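Local coordinates for extracellular solute-binding protein, family 5 (Chelativorans sp., PDB 6WM6) that binds EDTA and other aminopolycarboxylates in the periplasm, probably handing them to an ABC transporter for uptake, at residues V39-P44 with I540-D545; D297-P302 with L534-A539; A84-P89 with N548-A553. All blocks are in the same frame, centred on the assembly; numbering follows the deposited sequence.

Contact 1: V39-P44 with I540-D545; sequences VNSGTP and ILNLRD
Both N-H groups of Asn40 ND2 are spent on backbone carbonyls across the contact, one on Ile540 O at 2.9 Å and the other on Leu543 O, also at 2.9 Å. This double grip illustrates how a periplasmic binding protein fold ties regions near the two ends of its chain together: 39-44 is a loop ahead of strand 49-54, whereas the segment 540-545 starts on the short strand 540-541, which pairs with 560-561, and continues as loop. Both acceptors lie close to the plane of the Asn40 amide, and the two bonds are nearly straight (172° to Ile540, 165° to Leu543), which should hold the amide against rotation. Leu543 O uses an in-plane lone pair; at Ile540 O the donor is tilted from the carbonyl plane. With CG anti to the backbone N (chi1 -170°), the Asn40 side chain reaches between the two carbonyls, while its own backbone O accepts Asn542 N at 2.8 Å.

Asn542 answers with an amide of its own, pairing with both backbone polar atoms of one glycine. Its OD1 takes Gly42 N at 3.1 Å, the donor standing above the amide carbonyl plane, and its ND2 gives to Gly42 O at 2.9 Å. The same ND2 also bonds Glu558 O. Gly42, lacking a side chain, leaves room for Leu541 CD1, which continues toward the Pro44 ring.

At the opposite end Arg544 reaches Val39. Its chain bends at chi3 and brings the guanidinium edge up to the backbone, with NH1 held by Tyr554 OH. Arg544 NE gives a 2.8 Å bond to a lone pair of Val39 O, and NH2 adds a weak one of 3.2 Å to that same oxygen.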
loop_
_atom_site.group_PDB
_atom_site.type_symbol
_atom_site.label_atom_id
_atom_site.label_comp_id
_atom_site.label_asym_id
_atom_site.label_seq_id
_atom_site.Cartn_x
_atom_site.Cartn_y
_atom_site.Cartn_z
ATOM N N VAL A 39 11.805 -17.394 -2.625
ATOM C CA VAL A 39 11.741 -17.947 -1.265
ATOM C C VAL A 39 10.630 -19.005 -1.219
ATOM O O VAL A 39 9.544 -18.818 -1.758
ATOM C CB VAL A 39 11.435 -16.798 -0.279
ATOM C CG1 VAL A 39 11.204 -17.372 1.153
ATOM C CG2 VAL A 39 12.583 -15.767 -0.218
ATOM N N ASN A 40 10.910 -20.121 -0.562
ATOM C CA ASN A 40 9.910 -21.147 -0.308
ATOM C C ASN A 40 9.268 -21.681 -1.582
ATOM O O ASN A 40 8.050 -21.834 -1.674
ATOM C CB ASN A 40 8.824 -20.657 0.673
ATOM C CG ASN A 40 7.910 -21.776 1.147
ATOM O OD1 ASN A 40 8.293 -22.943 1.136
ATOM N ND2 ASN A 40 6.710 -21.421 1.535
ATOM N N SER A 41 10.086 -22.023 -2.561
ATOM C CA SER A 41 9.597 -22.619 -3.782
ATOM C C SER A 41 9.545 -24.143 -3.651
ATOM O O SER A 41 10.330 -24.757 -2.936
ATOM C CB SER A 41 10.526 -22.271 -4.946
ATOM O OG SER A 41 10.473 -20.874 -5.227
ATOM N N GLY A 42 8.596 -24.739 -4.364
ATOM C CA GLY A 42 8.498 -26.192 -4.394
ATOM C C GLY A 42 7.361 -26.613 -5.293
ATOM O O GLY A 42 6.632 -25.802 -5.856
ATOM N N THR A 43 7.229 -27.933 -5.447
ATOM C CA THR A 43 6.118 -28.499 -6.208
ATOM C C THR A 43 5.206 -29.222 -5.228
ATOM O O THR A 43 5.550 -30.307 -4.733
ATOM C CB THR A 43 6.628 -29.452 -7.295
ATOM O OG1 THR A 43 7.431 -28.716 -8.236
ATOM C CG2 THR A 43 5.445 -30.074 -8.028
ATOM N N PRO A 44 4.054 -28.661 -4.892
ATOM C CA PRO A 44 3.193 -29.292 -3.888
ATOM C C PRO A 44 2.420 -30.473 -4.463
ATOM O O PRO A 44 2.337 -30.661 -5.677
ATOM C CB PRO A 44 2.237 -28.171 -3.468
ATOM C CG PRO A 44 2.235 -27.211 -4.582
ATOM C CD PRO A 44 3.528 -27.359 -5.346
ATOM N N ILE A 540 3.324 -25.485 3.737
ATOM C CA ILE A 540 2.795 -24.741 2.596
ATOM C C ILE A 540 3.942 -24.261 1.716
ATOM O O ILE A 540 4.810 -23.513 2.179
ATOM C CB ILE A 540 1.936 -23.558 3.056
ATOM C CG1 ILE A 540 0.821 -24.010 3.995
ATOM C CG2 ILE A 540 1.327 -22.878 1.830
ATOM C CD1 ILE A 540 0.221 -22.846 4.765
ATOM N N LEU A 541 3.925 -24.669 0.460
ATOM C CA LEU A 541 4.932 -24.312 -0.529
ATOM C C LEU A 541 4.415 -23.214 -1.442
ATOM O O LEU A 541 3.215 -23.081 -1.669
ATOM C CB LEU A 541 5.283 -25.530 -1.383
ATOM C CG LEU A 541 5.813 -26.757 -0.628
ATOM C CD1 LEU A 541 6.089 -27.892 -1.615
ATOM C CD2 LEU A 541 7.038 -26.411 0.184
ATOM N N ASN A 542 5.349 -22.429 -1.967
ATOM C CA ASN A 542 5.151 -21.300 -2.877
ATOM C C ASN A 542 4.471 -20.137 -2.200
ATOM O O ASN A 542 4.008 -19.211 -2.874
ATOM C CB ASN A 542 4.473 -21.710 -4.181
ATOM C CG ASN A 542 5.267 -22.763 -4.911
ATOM O OD1 ASN A 542 6.478 -22.639 -5.040
ATOM N ND2 ASN A 542 4.602 -23.807 -5.336
ATOM N N LEU A 543 4.418 -20.137 -0.884
ATOM C CA LEU A 543 3.917 -19.030 -0.086
ATOM C C LEU A 543 5.103 -18.172 0.318
ATOM O O LEU A 543 6.018 -18.643 1.027
ATOM C CB LEU A 543 3.193 -19.591 1.143
ATOM C CG LEU A 543 2.769 -18.550 2.184
ATOM C CD1 LEU A 543 1.758 -17.557 1.655
ATOM C CD2 LEU A 543 2.234 -19.284 3.423
ATOM N N ARG A 544 5.076 -16.913 -0.105
ATOM C CA ARG A 544 6.195 -16.051 0.215
ATOM C C ARG A 544 5.703 -14.638 0.413
ATOM O O ARG A 544 4.648 -14.230 -0.079
ATOM C CB ARG A 544 7.285 -16.117 -0.858
ATOM C CG ARG A 544 6.881 -15.515 -2.222
ATOM C CD ARG A 544 8.007 -15.635 -3.240
ATOM N NE ARG A 544 8.290 -17.035 -3.523
ATOM C CZ ARG A 544 7.732 -17.757 -4.475
ATOM N NH1 ARG A 544 6.821 -17.245 -5.271
ATOM N NH2 ARG A 544 8.088 -19.029 -4.619
ATOM N N ASP A 545 6.518 -13.872 1.108
ATOM C CA ASP A 545 6.207 -12.469 1.285
ATOM C C ASP A 545 6.260 -11.760 -0.061
ATOM O O ASP A 545 7.077 -12.068 -0.924
ATOM C CB ASP A 545 7.187 -11.814 2.251
ATOM C CG ASP A 545 6.734 -10.458 2.743
ATOM O OD1 ASP A 545 5.537 -10.118 2.618
ATOM O OD2 ASP A 545 7.619 -9.734 3.261
#

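Contact 2: D297-P302 with L534-A539; sequences DFQMNP and LIYKEA
Asp297 and Gln299 pair with Tyr536 and Leu534 through four backbone hydrogen bonds, exemplifying antiparallel strand pairing between 296-299 and 524-537 in the large mixed sheet. Asp297 N reaches Tyr536 O at 2.9 Å, and Tyr536 N returns to Asp297 O at 3.0 Å; Gln299 and Leu534 exchange bonds in the same way. Between them, Phe298 and Ile535 form the non-hydrogen-bonded pair.

The apolar contact lies on the face of that middle pair. Phe298 CB rests against Ile535 CG1 at 3.9 Å, and both side chains pack on helix 282-290.

The other face, which also carries Leu534, holds a polar side-chain contact. Placed between its backbone N and carbonyl carbon (chi1 60°), the Tyr536 ring leans over the neighbouring strand, and its OH accepts Gln299 NE2 at 2.9 Å. This bond is almost straight (170°) and lies in the amide plane, although amide and ring stand nearly perpendicular, 88° apart. The second N-H of NE2 goes to Leu543 O.

Like charges come near each other at the strand end, where Asp297 OD2 and Glu538 OE1 are 4.4 Å apart; this closeness would probably raise the proton affinity of one carboxylate.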
loop_
_atom_site.group_PDB
_atom_site.type_symbol
_atom_site.label_atom_id
_atom_site.label_comp_id
_atom_site.label_asym_id
_atom_site.label_seq_id
_atom_site.Cartn_x
_atom_site.Cartn_y
_atom_site.Cartn_z
ATOM N N ASP A 297 7.321 -21.336 10.482
ATOM C CA ASP A 297 8.445 -20.534 10.006
ATOM C C ASP A 297 7.923 -19.135 9.739
ATOM O O ASP A 297 6.726 -18.858 9.820
ATOM C CB ASP A 297 9.071 -21.127 8.734
ATOM C CG ASP A 297 10.554 -20.753 8.580
ATOM O OD1 ASP A 297 11.081 -19.913 9.366
ATOM O OD2 ASP A 297 11.189 -21.312 7.661
ATOM N N PHE A 298 8.846 -18.220 9.417
ATOM C CA PHE A 298 8.428 -16.851 9.148
ATOM C C PHE A 298 9.375 -16.170 8.173
ATOM O O PHE A 298 10.538 -16.554 8.036
ATOM C CB PHE A 298 8.272 -16.035 10.448
ATOM C CG PHE A 298 9.535 -15.809 11.210
ATOM C CD1 PHE A 298 10.020 -16.769 12.077
ATOM C CD2 PHE A 298 10.232 -14.621 11.075
ATOM C CE1 PHE A 298 11.187 -16.564 12.795
ATOM C CE2 PHE A 298 11.403 -14.405 11.790
ATOM C CZ PHE A 298 11.876 -15.378 12.648
ATOM N N GLN A 299 8.837 -15.173 7.492
ATOM C CA GLN A 299 9.565 -14.309 6.561
ATOM C C GLN A 299 9.230 -12.874 6.940
ATOM O O GLN A 299 8.073 -12.556 7.251
ATOM C CB GLN A 299 9.139 -14.556 5.129
ATOM C CG GLN A 299 9.423 -15.954 4.601
ATOM C CD GLN A 299 8.731 -16.227 3.294
ATOM O OE1 GLN A 299 8.606 -15.353 2.441
ATOM N NE2 GLN A 299 8.251 -17.463 3.103
ATOM N N MET A 300 10.231 -11.985 6.921
ATOM C CA MET A 300 10.048 -10.582 7.205
ATOM C C MET A 300 10.920 -9.759 6.266
ATOM O O MET A 300 12.085 -10.113 6.050
ATOM C CB MET A 300 10.477 -10.268 8.635
ATOM C CG MET A 300 9.686 -11.005 9.685
ATOM S SD MET A 300 10.176 -10.580 11.358
ATOM C CE MET A 300 9.788 -8.860 11.414
ATOM N N ASN A 301 10.369 -8.661 5.754
ATOM C CA ASN A 301 11.068 -7.812 4.797
ATOM C C ASN A 301 10.647 -6.362 5.018
ATOM O O ASN A 301 9.584 -6.092 5.597
ATOM C CB ASN A 301 10.737 -8.223 3.354
ATOM C CG ASN A 301 11.228 -9.596 3.022
ATOM O OD1 ASN A 301 12.421 -9.837 2.844
ATOM N ND2 ASN A 301 10.296 -10.537 2.958
ATOM N N PRO A 302 11.412 -5.399 4.503
ATOM C CA PRO A 302 10.918 -4.016 4.519
ATOM C C PRO A 302 9.687 -3.861 3.640
ATOM O O PRO A 302 9.698 -4.238 2.465
ATOM C CB PRO A 302 12.105 -3.186 3.981
ATOM C CG PRO A 302 13.279 -4.069 4.114
ATOM C CD PRO A 302 12.812 -5.504 4.040
ATOM N N LEU A 534 5.214 -12.538 7.701
ATOM C CA LEU A 534 4.445 -13.681 7.210
ATOM C C LEU A 534 4.865 -14.879 8.039
ATOM O O LEU A 534 6.017 -15.290 7.998
ATOM C CB LEU A 534 4.754 -13.918 5.737
ATOM C CG LEU A 534 3.987 -15.024 5.040
ATOM C CD1 LEU A 534 2.508 -14.717 4.931
ATOM C CD2 LEU A 534 4.612 -15.261 3.657
ATOM N N ILE A 535 3.937 -15.413 8.828
ATOM C CA ILE A 535 4.219 -16.467 9.799
ATOM C C ILE A 535 3.268 -17.607 9.474
ATOM O O ILE A 535 2.048 -17.389 9.368
ATOM C CB ILE A 535 4.025 -15.965 11.237
ATOM C CG1 ILE A 535 4.786 -14.652 11.473
ATOM C CG2 ILE A 535 4.510 -17.036 12.246
ATOM C CD1 ILE A 535 4.496 -13.980 12.816
ATOM N N TYR A 536 3.805 -18.813 9.287
ATOM C CA TYR A 536 3.019 -19.834 8.601
ATOM C C TYR A 536 3.540 -21.231 8.877
ATOM O O TYR A 536 4.670 -21.420 9.310
ATOM C CB TYR A 536 3.020 -19.585 7.074
ATOM C CG TYR A 536 4.422 -19.607 6.492
ATOM C CD1 TYR A 536 5.246 -18.489 6.596
ATOM C CD2 TYR A 536 4.939 -20.732 5.864
ATOM C CE1 TYR A 536 6.546 -18.512 6.105
ATOM C CE2 TYR A 536 6.220 -20.761 5.365
ATOM C CZ TYR A 536 7.018 -19.642 5.487
ATOM O OH TYR A 536 8.314 -19.630 5.019
ATOM N N LYS A 537 2.707 -22.219 8.564
ATOM C CA LYS A 537 3.119 -23.611 8.611
ATOM C C LYS A 537 3.939 -23.951 7.370
ATOM O O LYS A 537 3.469 -23.775 6.238
ATOM C CB LYS A 537 1.867 -24.483 8.712
ATOM C CG LYS A 537 1.158 -24.355 10.055
ATOM C CD LYS A 537 1.974 -24.975 11.190
ATOM C CE LYS A 537 1.347 -24.762 12.570
ATOM N NZ LYS A 537 0.190 -25.662 12.798
ATOM N N GLU A 538 5.153 -24.465 7.591
ATOM C CA GLU A 538 6.118 -24.673 6.519
ATOM C C GLU A 538 5.740 -25.783 5.561
ATOM O O GLU A 538 6.333 -25.891 4.488
ATOM C CB GLU A 538 7.505 -24.913 7.114
ATOM C CG GLU A 538 7.636 -26.226 7.835
ATOM C CD GLU A 538 8.880 -26.299 8.715
ATOM O OE1 GLU A 538 9.700 -25.356 8.662
ATOM O OE2 GLU A 538 9.021 -27.286 9.458
ATOM N N ALA A 539 4.710 -26.577 5.868
ATOM C CA ALA A 539 4.167 -27.478 4.867
ATOM C C ALA A 539 3.654 -26.764 3.632
ATOM O O ALA A 539 3.504 -27.393 2.582
ATOM C CB ALA A 539 3.019 -28.302 5.467
#

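Contact 3: A84-P89 with N548-A553; sequences AFMVQP and NQLGPA. With EDO (1,2-ethanediol), chain I; SO4 (sulfate ion), chain C; EDO (1,2-ethanediol), chain G.
Met86 SD and Val87 CG2 close on the two methyls of Leu550, the sulfur 3.5 Å from CD1 and the valine methyl 3.7 Å from CD2. Met86 reaches this position by a chain that leaves with CG anti to the backbone N (chi1 -178°) and then bends twice, bringing SD and CE round to the leucine. Val87 lies square across Leu550 and turns its other methyl to Asn548: CG1 lies 3.5 Å from ND2, the two side chains running alongside each other head to tail.

The next shell fixes these groups. Asn548 OD1 accepts Leu550 N at 2.9 Å, an Asx turn, and takes a weak second bond from Gly551 N at 3.3 Å. Its chi1 of 54° tucks CG over the backbone, which folds the amide back over the turn. The case shows how, in a periplasmic binding protein, a loop between strands 540-541 and 560-561 can be docked on a small antiparallel hairpin, here 85-87 with 93-95. A water bridges the two segments, accepting from Asn548 ND2 at 2.9 Å and donating to Pro89 O at 3.0 Å. With an alanine in place of Asn548, the turn would probably lose the acceptor that orients Leu550 N, the bridging water would lack a donor and a gap would open beside Val87 CG1.

Further out, Asn546 ND2 binds both Val87 O and Gly551 O, joining the segments a second time, while Leu550 also packs on Arg74 of helix 71-77. Gln549 turns to small molecules probably from the crystallisation liquor: its OE1 accepts from O2 of an ethanediol at 2.8 Å, and its NE2 donates to a sulfate that Arg480 also holds.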
loop_
_atom_site.group_PDB
_atom_site.type_symbol
_atom_site.label_atom_id
_atom_site.label_comp_id
_atom_site.label_asym_id
_atom_site.label_seq_id
_atom_site.Cartn_x
_atom_site.Cartn_y
_atom_site.Cartn_z
ATOM N N ALA A 84 -3.987 -7.561 -15.442
ATOM C CA ALA A 84 -3.105 -7.464 -16.599
ATOM C C ALA A 84 -1.644 -7.649 -16.201
ATOM O O ALA A 84 -0.910 -8.404 -16.859
ATOM C CB ALA A 84 -3.319 -6.131 -17.330
ATOM N N PHE A 85 -1.197 -6.944 -15.148
ATOM C CA PHE A 85 0.125 -7.077 -14.577
ATOM C C PHE A 85 -0.021 -7.267 -13.083
ATOM O O PHE A 85 -1.032 -6.890 -12.489
ATOM C CB PHE A 85 0.992 -5.814 -14.805
ATOM C CG PHE A 85 1.350 -5.550 -16.245
ATOM C CD1 PHE A 85 0.428 -5.025 -17.132
ATOM C CD2 PHE A 85 2.629 -5.822 -16.702
ATOM C CE1 PHE A 85 0.763 -4.787 -18.471
ATOM C CE2 PHE A 85 2.966 -5.584 -18.037
ATOM C CZ PHE A 85 2.028 -5.082 -18.918
ATOM N N MET A 86 1.003 -7.858 -12.459
ATOM C CA MET A 86 1.004 -8.111 -11.023
ATOM C C MET A 86 2.334 -7.712 -10.420
ATOM O O MET A 86 3.404 -7.981 -10.986
ATOM C CB MET A 86 0.728 -9.578 -10.757
ATOM C CG MET A 86 0.665 -9.963 -9.283
ATOM S SD MET A 86 -0.449 -8.943 -8.296
ATOM C CE MET A 86 -1.929 -8.954 -9.322
ATOM N N VAL A 87 2.261 -7.054 -9.267
ATOM C CA VAL A 87 3.464 -6.649 -8.544
ATOM C C VAL A 87 4.105 -7.853 -7.879
ATOM O O VAL A 87 3.418 -8.635 -7.199
ATOM C CB VAL A 87 3.131 -5.573 -7.504
ATOM C CG1 VAL A 87 4.428 -5.030 -6.902
ATOM C CG2 VAL A 87 2.310 -4.429 -8.118
ATOM N N GLN A 88 5.396 -8.006 -8.084
ATOM C CA GLN A 88 6.191 -9.137 -7.633
ATOM C C GLN A 88 7.009 -8.764 -6.405
ATOM O O GLN A 88 7.158 -7.582 -6.069
ATOM C CB GLN A 88 7.163 -9.566 -8.746
ATOM C CG GLN A 88 6.506 -9.852 -10.087
ATOM C CD GLN A 88 5.561 -11.009 -10.002
ATOM O OE1 GLN A 88 5.992 -12.156 -9.757
ATOM N NE2 GLN A 88 4.280 -10.757 -10.166
ATOM N N PRO A 89 7.623 -9.747 -5.743
ATOM C CA PRO A 89 8.313 -9.431 -4.482
ATOM C C PRO A 89 9.486 -8.498 -4.635
ATOM O O PRO A 89 9.831 -7.821 -3.648
ATOM C CB PRO A 89 8.711 -10.814 -3.929
ATOM C CG PRO A 89 7.606 -11.713 -4.423
ATOM C CD PRO A 89 7.289 -11.195 -5.827
ATOM N N ASN A 548 4.507 -5.475 -0.468
ATOM C CA ASN A 548 3.932 -4.350 -1.168
ATOM C C ASN A 548 2.416 -4.454 -1.036
ATOM O O ASN A 548 1.892 -5.366 -0.400
ATOM C CB ASN A 548 4.374 -4.327 -2.615
ATOM C CG ASN A 548 4.090 -5.629 -3.308
ATOM O OD1 ASN A 548 2.913 -6.015 -3.437
ATOM N ND2 ASN A 548 5.124 -6.334 -3.732
ATOM N N GLN A 549 1.688 -3.501 -1.637
ATOM C CA GLN A 549 0.245 -3.482 -1.439
ATOM C C GLN A 549 -0.457 -4.709 -1.976
ATOM O O GLN A 549 -1.559 -5.024 -1.522
ATOM C CB GLN A 549 -0.369 -2.246 -2.066
ATOM C CG GLN A 549 -0.031 -0.982 -1.311
ATOM C CD GLN A 549 -0.897 0.186 -1.743
ATOM O OE1 GLN A 549 -0.652 0.803 -2.767
ATOM N NE2 GLN A 549 -1.928 0.458 -0.967
ATOM N N LEU A 550 0.110 -5.383 -2.963
ATOM C CA LEU A 550 -0.564 -6.562 -3.514
ATOM C C LEU A 550 -0.485 -7.731 -2.542
ATOM O O LEU A 550 -1.491 -8.419 -2.308
ATOM C CB LEU A 550 -0.033 -6.910 -4.903
ATOM C CG LEU A 550 -0.631 -6.092 -6.040
ATOM C CD1 LEU A 550 -2.070 -6.500 -6.315
ATOM C CD2 LEU A 550 -0.557 -4.592 -5.809
ATOM N N GLY A 551 0.679 -7.989 -1.977
ATOM C CA GLY A 551 0.790 -8.882 -0.849
ATOM C C GLY A 551 0.923 -10.355 -1.213
ATOM O O GLY A 551 0.967 -10.734 -2.402
ATOM N N PRO A 552 0.993 -11.215 -0.185
ATOM C CA PRO A 552 1.318 -12.637 -0.396
ATOM C C PRO A 552 0.351 -13.403 -1.261
ATOM O O PRO A 552 0.743 -14.438 -1.818
ATOM C CB PRO A 552 1.377 -13.215 1.029
ATOM C CG PRO A 552 1.577 -12.039 1.921
ATOM C CD PRO A 552 0.962 -10.830 1.244
ATOM N N ALA A 553 -0.896 -12.980 -1.390
ATOM C CA ALA A 553 -1.851 -13.684 -2.224
ATOM C C ALA A 553 -1.713 -13.380 -3.702
ATOM O O ALA A 553 -2.586 -13.765 -4.497
ATOM C CB ALA A 553 -3.290 -13.439 -1.734
HETATM C C1 EDO I . 0.853 -0.704 -7.268
HETATM O O1 EDO I . 1.917 0.198 -7.589
HETATM C C2 EDO I . 1.047 -1.253 -5.861
HETATM O O2 EDO I . 0.925 -0.214 -4.879
HETATM S S SO4 C . -3.878 3.728 -0.321
HETATM O O1 SO4 C . -3.852 2.717 -1.379
HETATM O O2 SO4 C . -4.983 3.425 0.584
HETATM O O3 SO4 C . -2.625 3.667 0.437
HETATM O O4 SO4 C . -4.072 5.042 -0.914
HETATM C C1 EDO G . -3.568 -14.785 -7.716
HETATM O O1 EDO G . -3.804 -15.220 -6.379
HETATM C C2 EDO G . -3.666 -15.959 -8.695
HETATM O O2 EDO G . -2.543 -16.880 -8.571
HETATM O O HOH W 1 7.932 -5.592 -3.233
#

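Contacts 1 and 2 are neighbours toward the periphery, their centres about 23 and 19 Å from the centre of the chain, whereas contact 3 lies nearer the middle, at about 10 Å; each is only partly buried. Two of the three second segments follow one another closely, 534-539 leading straight into 540-545, and 548-553 comes soon after. Gln299 joins contacts 1 and 2, its OE1 accepting Asp545 N, while Asn301 bonds the Asp545 carboxylate. Contact 3 meets contact 1 by packing alone, the Pro89 and Pro552 rings against the Arg544 and Asp545 carbonyl oxygens and the Arg544 chain. The chemistry differs accordingly: side-chain amides and an arginine gripping loop backbone in contact 1, regular sheet pairing in contact 2, methyl, sulfur and water-bridged contacts in contact 3.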